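Local coordinates for protein VP1 (Polyomavirus HPyV7, PDB 4PCH) that forms the jelly-roll pentamers of the major viral capsid protein and probably takes part in attachment to host cells, at residues 113-127 with 222-236. Numbering follows the deposited sequence.
Sequences IEGTQLYFWACGGGP and FGSVYLTSADMVGMT
Leu118 to Gly124 run antiparallel to Tyr226 to Met232 as neighbouring strands of the VP1 jelly roll, their segment axes approaching to 4.6 Å. Hydrogen-bonded pairs Leu118–Met232 (Met232 N to Leu118 O 2.7 Å), Phe120–Ala230, Ala122–Thr228 and Gly124–Tyr226 alternate with non-hydrogen-bonded ones, and the pleat sets side chains of successive pairs on opposite faces. On one, Leu118 CD2 meets Ala230 CB at 4.0 Å, and the Phe120 ring turns its edge to Thr228 CG2. On the other, Cys123 SG lies 3.7 Å from Val225 CG2 and also touches Leu227 CD2, while Tyr119 crosses Asp231 at about a right angle, with OD1 at the ring edge and the ring and carboxylate planes 43° apart.

Past the end of strand 117-124, Gly126 passes over the Tyr226 ring: its CA sits 3.4 Å from the centroid, 13° off the normal, a CH-pi contact. Pro127 CD packs beside it against Tyr226 CE2. A water donates to Gly125 O and Ser224 O and accepts from Phe222 N, tying the strand ends together.

At the far end the register slips by one residue before Glu114 pairs with Met235 (Met235 N to Glu114 O 2.9 Å). Gln117 CG lies 3.2 Å from Val233 O, and Tyr119 OH comes near Val233 CA. That hydroxyl is positioned by donating to Gln117 OE1. Beyond CG the Gln117 chain runs extended (chi2 154°), which carries the amide to where NE2 can donate, in its own plane, to Gly115 O at 3.0 Å.

Farther out, Val233 and Gly234 together face Gln255 of strand 253-271 in a classic beta bulge. Strand 184-191 flanks 117-124 on its other side, and Tyr202 of a neighbouring subunit packs on Phe120. Glu114 OE2 forms a salt bridge to Arg252 NH2, and Asp231 OD1 one to Arg260 NH2.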
loop_
_atom_site.group_PDB
_atom_site.type_symbol
_atom_site.label_atom_id
_atom_site.label_comp_id
_atom_site.label_asym_id
_atom_site.label_seq_id
_atom_site.Cartn_x
_atom_site.Cartn_y
_atom_site.Cartn_z
ATOM N N ILE B 113 -15.056 -6.427 -11.241
ATOM C CA ILE B 113 -14.030 -7.461 -11.359
ATOM C C ILE B 113 -13.443 -7.748 -9.997
ATOM O O ILE B 113 -13.142 -6.819 -9.244
ATOM C CB ILE B 113 -12.887 -7.020 -12.287
ATOM C CG1 ILE B 113 -13.431 -6.644 -13.670
ATOM C CG2 ILE B 113 -11.811 -8.090 -12.357
ATOM C CD1 ILE B 113 -14.079 -7.790 -14.421
ATOM N N GLU B 114 -13.242 -9.016 -9.666
ATOM C CA GLU B 114 -12.506 -9.366 -8.457
ATOM C C GLU B 114 -11.924 -10.756 -8.572
ATOM O O GLU B 114 -12.345 -11.539 -9.399
ATOM C CB GLU B 114 -13.372 -9.286 -7.176
ATOM C CG GLU B 114 -14.630 -10.159 -7.198
ATOM C CD GLU B 114 -15.733 -9.625 -8.122
ATOM O OE1 GLU B 114 -16.070 -8.434 -7.999
ATOM O OE2 GLU B 114 -16.278 -10.389 -8.963
ATOM N N GLY B 115 -10.977 -11.042 -7.699
ATOM C CA GLY B 115 -10.397 -12.378 -7.605
ATOM C C GLY B 115 -8.909 -12.409 -7.861
ATOM O O GLY B 115 -8.207 -11.426 -7.671
ATOM N N THR B 116 -8.437 -13.586 -8.221
ATOM C CA THR B 116 -6.997 -13.860 -8.331
ATOM C C THR B 116 -6.443 -13.163 -9.573
ATOM O O THR B 116 -7.107 -13.088 -10.608
ATOM C CB THR B 116 -6.792 -15.403 -8.302
ATOM O OG1 THR B 116 -6.972 -15.852 -6.957
ATOM C CG2 THR B 116 -5.422 -15.829 -8.773
ATOM N N GLN B 117 -5.215 -12.654 -9.470
ATOM C CA GLN B 117 -4.637 -11.800 -10.498
ATOM C C GLN B 117 -3.180 -12.188 -10.771
ATOM O O GLN B 117 -2.489 -12.717 -9.898
ATOM C CB GLN B 117 -4.657 -10.320 -10.056
ATOM C CG GLN B 117 -6.032 -9.811 -9.648
ATOM C CD GLN B 117 -5.992 -8.662 -8.678
ATOM O OE1 GLN B 117 -5.314 -7.651 -8.906
ATOM N NE2 GLN B 117 -6.792 -8.768 -7.598
ATOM N N LEU B 118 -2.749 -11.843 -11.984
ATOM C CA LEU B 118 -1.348 -11.929 -12.394
ATOM C C LEU B 118 -1.058 -10.785 -13.338
ATOM O O LEU B 118 -1.799 -10.592 -14.303
ATOM C CB LEU B 118 -1.068 -13.245 -13.089
ATOM C CG LEU B 118 0.288 -13.390 -13.814
ATOM C CD1 LEU B 118 1.435 -13.308 -12.806
ATOM C CD2 LEU B 118 0.369 -14.649 -14.663
ATOM N N TYR B 119 0.029 -10.063 -13.069
ATOM C CA TYR B 119 0.521 -9.000 -13.974
ATOM C C TYR B 119 1.972 -9.315 -14.262
ATOM O O TYR B 119 2.783 -9.339 -13.354
ATOM C CB TYR B 119 0.354 -7.640 -13.347
ATOM C CG TYR B 119 -1.056 -7.421 -12.850
ATOM C CD1 TYR B 119 -2.065 -7.063 -13.724
ATOM C CD2 TYR B 119 -1.388 -7.608 -11.518
ATOM C CE1 TYR B 119 -3.374 -6.901 -13.294
ATOM C CE2 TYR B 119 -2.682 -7.413 -11.069
ATOM C CZ TYR B 119 -3.679 -7.081 -11.967
ATOM O OH TYR B 119 -4.979 -6.916 -11.562
ATOM N N PHE B 120 2.266 -9.642 -15.514
ATOM C CA PHE B 120 3.609 -10.142 -15.860
ATOM C C PHE B 120 4.090 -9.553 -17.158
ATOM O O PHE B 120 3.317 -9.465 -18.112
ATOM C CB PHE B 120 3.599 -11.669 -15.982
ATOM C CG PHE B 120 4.907 -12.255 -16.424
ATOM C CD1 PHE B 120 5.856 -12.645 -15.490
ATOM C CD2 PHE B 120 5.170 -12.450 -17.783
ATOM C CE1 PHE B 120 7.076 -13.186 -15.883
ATOM C CE2 PHE B 120 6.374 -12.973 -18.189
ATOM C CZ PHE B 120 7.338 -13.331 -17.244
ATOM N N TRP B 121 5.369 -9.164 -17.202
ATOM C CA TRP B 121 5.992 -8.831 -18.473
ATOM C C TRP B 121 7.419 -9.374 -18.511
ATOM O O TRP B 121 8.080 -9.565 -17.465
ATOM C CB TRP B 121 5.962 -7.308 -18.752
ATOM C CG TRP B 121 6.724 -6.506 -17.760
ATOM C CD1 TRP B 121 6.207 -5.822 -16.679
ATOM C CD2 TRP B 121 8.146 -6.286 -17.733
ATOM N NE1 TRP B 121 7.224 -5.231 -15.981
ATOM C CE2 TRP B 121 8.420 -5.493 -16.602
ATOM C CE3 TRP B 121 9.211 -6.700 -18.543
ATOM C CZ2 TRP B 121 9.718 -5.102 -16.257
ATOM C CZ3 TRP B 121 10.497 -6.307 -18.218
ATOM C CH2 TRP B 121 10.742 -5.514 -17.069
ATOM N N ALA B 122 7.884 -9.610 -19.730
ATOM C CA ALA B 122 9.275 -9.978 -20.015
ATOM C C ALA B 122 9.711 -9.417 -21.353
ATOM O O ALA B 122 8.914 -9.262 -22.282
ATOM C CB ALA B 122 9.499 -11.487 -19.962
ATOM N N CYS B 123 11.010 -9.093 -21.412
ATOM C CA CYS B 123 11.692 -8.619 -22.594
ATOM C C CYS B 123 13.063 -9.260 -22.676
ATOM O O CYS B 123 13.865 -9.174 -21.734
ATOM C CB CYS B 123 11.820 -7.092 -22.526
ATOM S SG CYS B 123 12.693 -6.365 -23.927
ATOM N N GLY B 124 13.359 -9.907 -23.798
ATOM C CA GLY B 124 14.604 -10.626 -23.938
ATOM C C GLY B 124 15.066 -10.810 -25.375
ATOM O O GLY B 124 14.393 -10.414 -26.328
ATOM N N GLY B 125 16.241 -11.417 -25.509
ATOM C CA GLY B 125 16.843 -11.683 -26.791
ATOM C C GLY B 125 16.471 -13.042 -27.369
ATOM O O GLY B 125 16.960 -13.417 -28.427
ATOM N N GLY B 126 15.622 -13.768 -26.648
ATOM C CA GLY B 126 15.048 -15.030 -27.114
ATOM C C GLY B 126 13.858 -15.313 -26.226
ATOM O O GLY B 126 13.519 -14.494 -25.362
ATOM N N PRO B 127 13.205 -16.458 -26.419
ATOM C CA PRO B 127 11.983 -16.721 -25.627
ATOM C C PRO B 127 12.246 -16.896 -24.154
ATOM O O PRO B 127 13.325 -17.301 -23.751
ATOM C CB PRO B 127 11.428 -18.035 -26.220
ATOM C CG PRO B 127 12.310 -18.419 -27.323
ATOM C CD PRO B 127 13.434 -17.443 -27.486
ATOM N N PHE B 222 19.902 -12.294 -32.213
ATOM C CA PHE B 222 19.241 -12.985 -33.324
ATOM C C PHE B 222 18.521 -12.020 -34.254
ATOM O O PHE B 222 17.865 -12.477 -35.186
ATOM C CB PHE B 222 18.222 -14.027 -32.822
ATOM C CG PHE B 222 18.789 -15.063 -31.888
ATOM C CD1 PHE B 222 20.099 -15.472 -31.958
ATOM C CD2 PHE B 222 17.953 -15.676 -30.960
ATOM C CE1 PHE B 222 20.590 -16.448 -31.105
ATOM C CE2 PHE B 222 18.434 -16.655 -30.119
ATOM C CZ PHE B 222 19.742 -17.037 -30.184
ATOM N N GLY B 223 18.570 -10.714 -33.957
ATOM C CA GLY B 223 17.945 -9.689 -34.805
ATOM C C GLY B 223 16.493 -9.363 -34.506
ATOM O O GLY B 223 15.823 -8.655 -35.272
ATOM N N SER B 224 15.996 -9.873 -33.383
ATOM C CA SER B 224 14.648 -9.615 -32.937
ATOM C C SER B 224 14.651 -9.431 -31.434
ATOM O O SER B 224 15.556 -9.898 -30.762
ATOM C CB SER B 224 13.720 -10.807 -33.220
ATOM O OG SER B 224 13.614 -11.112 -34.579
ATOM N N VAL B 225 13.594 -8.798 -30.936
ATOM C CA VAL B 225 13.347 -8.691 -29.495
ATOM C C VAL B 225 12.096 -9.514 -29.180
ATOM O O VAL B 225 11.132 -9.524 -29.950
ATOM C CB VAL B 225 13.263 -7.232 -29.027
ATOM C CG1 VAL B 225 12.135 -6.472 -29.677
ATOM C CG2 VAL B 225 13.134 -7.150 -27.508
ATOM N N TYR B 226 12.132 -10.202 -28.041
ATOM C CA TYR B 226 11.119 -11.169 -27.653
ATOM C C TYR B 226 10.392 -10.564 -26.466
ATOM O O TYR B 226 11.045 -10.194 -25.477
ATOM C CB TYR B 226 11.762 -12.502 -27.241
ATOM C CG TYR B 226 12.392 -13.235 -28.421
ATOM C CD1 TYR B 226 13.514 -12.729 -29.035
ATOM C CD2 TYR B 226 11.843 -14.407 -28.919
ATOM C CE1 TYR B 226 14.079 -13.363 -30.129
ATOM C CE2 TYR B 226 12.398 -15.057 -29.999
ATOM C CZ TYR B 226 13.522 -14.519 -30.608
ATOM O OH TYR B 226 14.108 -15.123 -31.686
ATOM N N LEU B 227 9.083 -10.396 -26.625
ATOM C CA LEU B 227 8.194 -9.850 -25.583
ATOM C C LEU B 227 7.250 -10.919 -25.122
ATOM O O LEU B 227 6.727 -11.672 -25.936
ATOM C CB LEU B 227 7.399 -8.678 -26.149
ATOM C CG LEU B 227 8.263 -7.518 -26.667
ATOM C CD1 LEU B 227 7.378 -6.474 -27.308
ATOM C CD2 LEU B 227 9.154 -6.936 -25.573
ATOM N N THR B 228 6.994 -10.960 -23.812
ATOM C CA THR B 228 6.076 -11.944 -23.230
ATOM C C THR B 228 5.243 -11.207 -22.184
ATOM O O THR B 228 5.763 -10.337 -21.504
ATOM C CB THR B 228 6.824 -13.132 -22.589
ATOM O OG1 THR B 228 7.807 -13.647 -23.499
ATOM C CG2 THR B 228 5.869 -14.270 -22.222
ATOM N N SER B 229 3.945 -11.515 -22.110
ATOM C CA SER B 229 3.126 -10.873 -21.084
ATOM C C SER B 229 1.980 -11.749 -20.630
ATOM O O SER B 229 1.627 -12.712 -21.291
ATOM C CB SER B 229 2.615 -9.511 -21.565
ATOM O OG SER B 229 1.658 -9.615 -22.585
ATOM N N ALA B 230 1.424 -11.426 -19.457
ATOM C CA ALA B 230 0.153 -11.990 -19.038
ATOM C C ALA B 230 -0.437 -11.047 -18.025
ATOM O O ALA B 230 0.260 -10.619 -17.077
ATOM C CB ALA B 230 0.349 -13.359 -18.413
ATOM N N ASP B 231 -1.709 -10.730 -18.209
ATOM C CA ASP B 231 -2.414 -9.792 -17.348
ATOM C C ASP B 231 -3.819 -10.306 -17.080
ATOM O O ASP B 231 -4.729 -10.128 -17.885
ATOM C CB ASP B 231 -2.422 -8.396 -17.977
ATOM C CG ASP B 231 -1.039 -7.779 -18.001
ATOM O OD1 ASP B 231 -0.561 -7.274 -16.933
ATOM O OD2 ASP B 231 -0.372 -7.871 -19.059
ATOM N N MET B 232 -3.954 -10.997 -15.958
ATOM C CA MET B 232 -5.245 -11.481 -15.473
ATOM C C MET B 232 -5.681 -10.536 -14.375
ATOM O O MET B 232 -5.036 -10.462 -13.337
ATOM C CB MET B 232 -5.117 -12.890 -14.915
ATOM C CG MET B 232 -6.452 -13.376 -14.334
ATOM S SD MET B 232 -6.486 -15.117 -13.910
ATOM C CE MET B 232 -5.189 -15.189 -12.703
ATOM N N VAL B 233 -6.709 -9.754 -14.673
ATOM C CA VAL B 233 -7.198 -8.723 -13.771
ATOM C C VAL B 233 -8.146 -9.302 -12.727
ATOM O O VAL B 233 -8.315 -8.715 -11.672
ATOM C CB VAL B 233 -7.883 -7.568 -14.549
ATOM C CG1 VAL B 233 -8.187 -6.405 -13.630
ATOM C CG2 VAL B 233 -7.034 -7.073 -15.694
ATOM N N GLY B 234 -8.738 -10.466 -13.004
ATOM C CA GLY B 234 -9.580 -11.179 -12.033
ATOM C C GLY B 234 -10.637 -11.976 -12.757
ATOM O O GLY B 234 -10.393 -12.413 -13.894
ATOM N N MET B 235 -11.789 -12.167 -12.126
ATOM C CA MET B 235 -12.924 -12.828 -12.780
ATOM C C MET B 235 -14.149 -11.899 -12.870
ATOM O O MET B 235 -14.244 -10.865 -12.174
ATOM C CB MET B 235 -13.258 -14.143 -12.079
ATOM C CG MET B 235 -12.180 -15.220 -12.275
ATOM S SD MET B 235 -12.752 -16.778 -11.534
ATOM C CE MET B 235 -13.238 -17.599 -13.065
ATOM N N THR B 236 -15.096 -12.309 -13.704
ATOM C CA THR B 236 -16.273 -11.519 -14.025
ATOM C C THR B 236 -17.477 -12.392 -14.288
ATOM O O THR B 236 -17.341 -13.551 -14.683
ATOM C CB THR B 236 -16.011 -10.603 -15.264
ATOM O OG1 THR B 236 -17.137 -9.725 -15.458
ATOM C CG2 THR B 236 -15.750 -11.390 -16.525
HETATM O O HOH W 1 17.634 -11.611 -30.405
#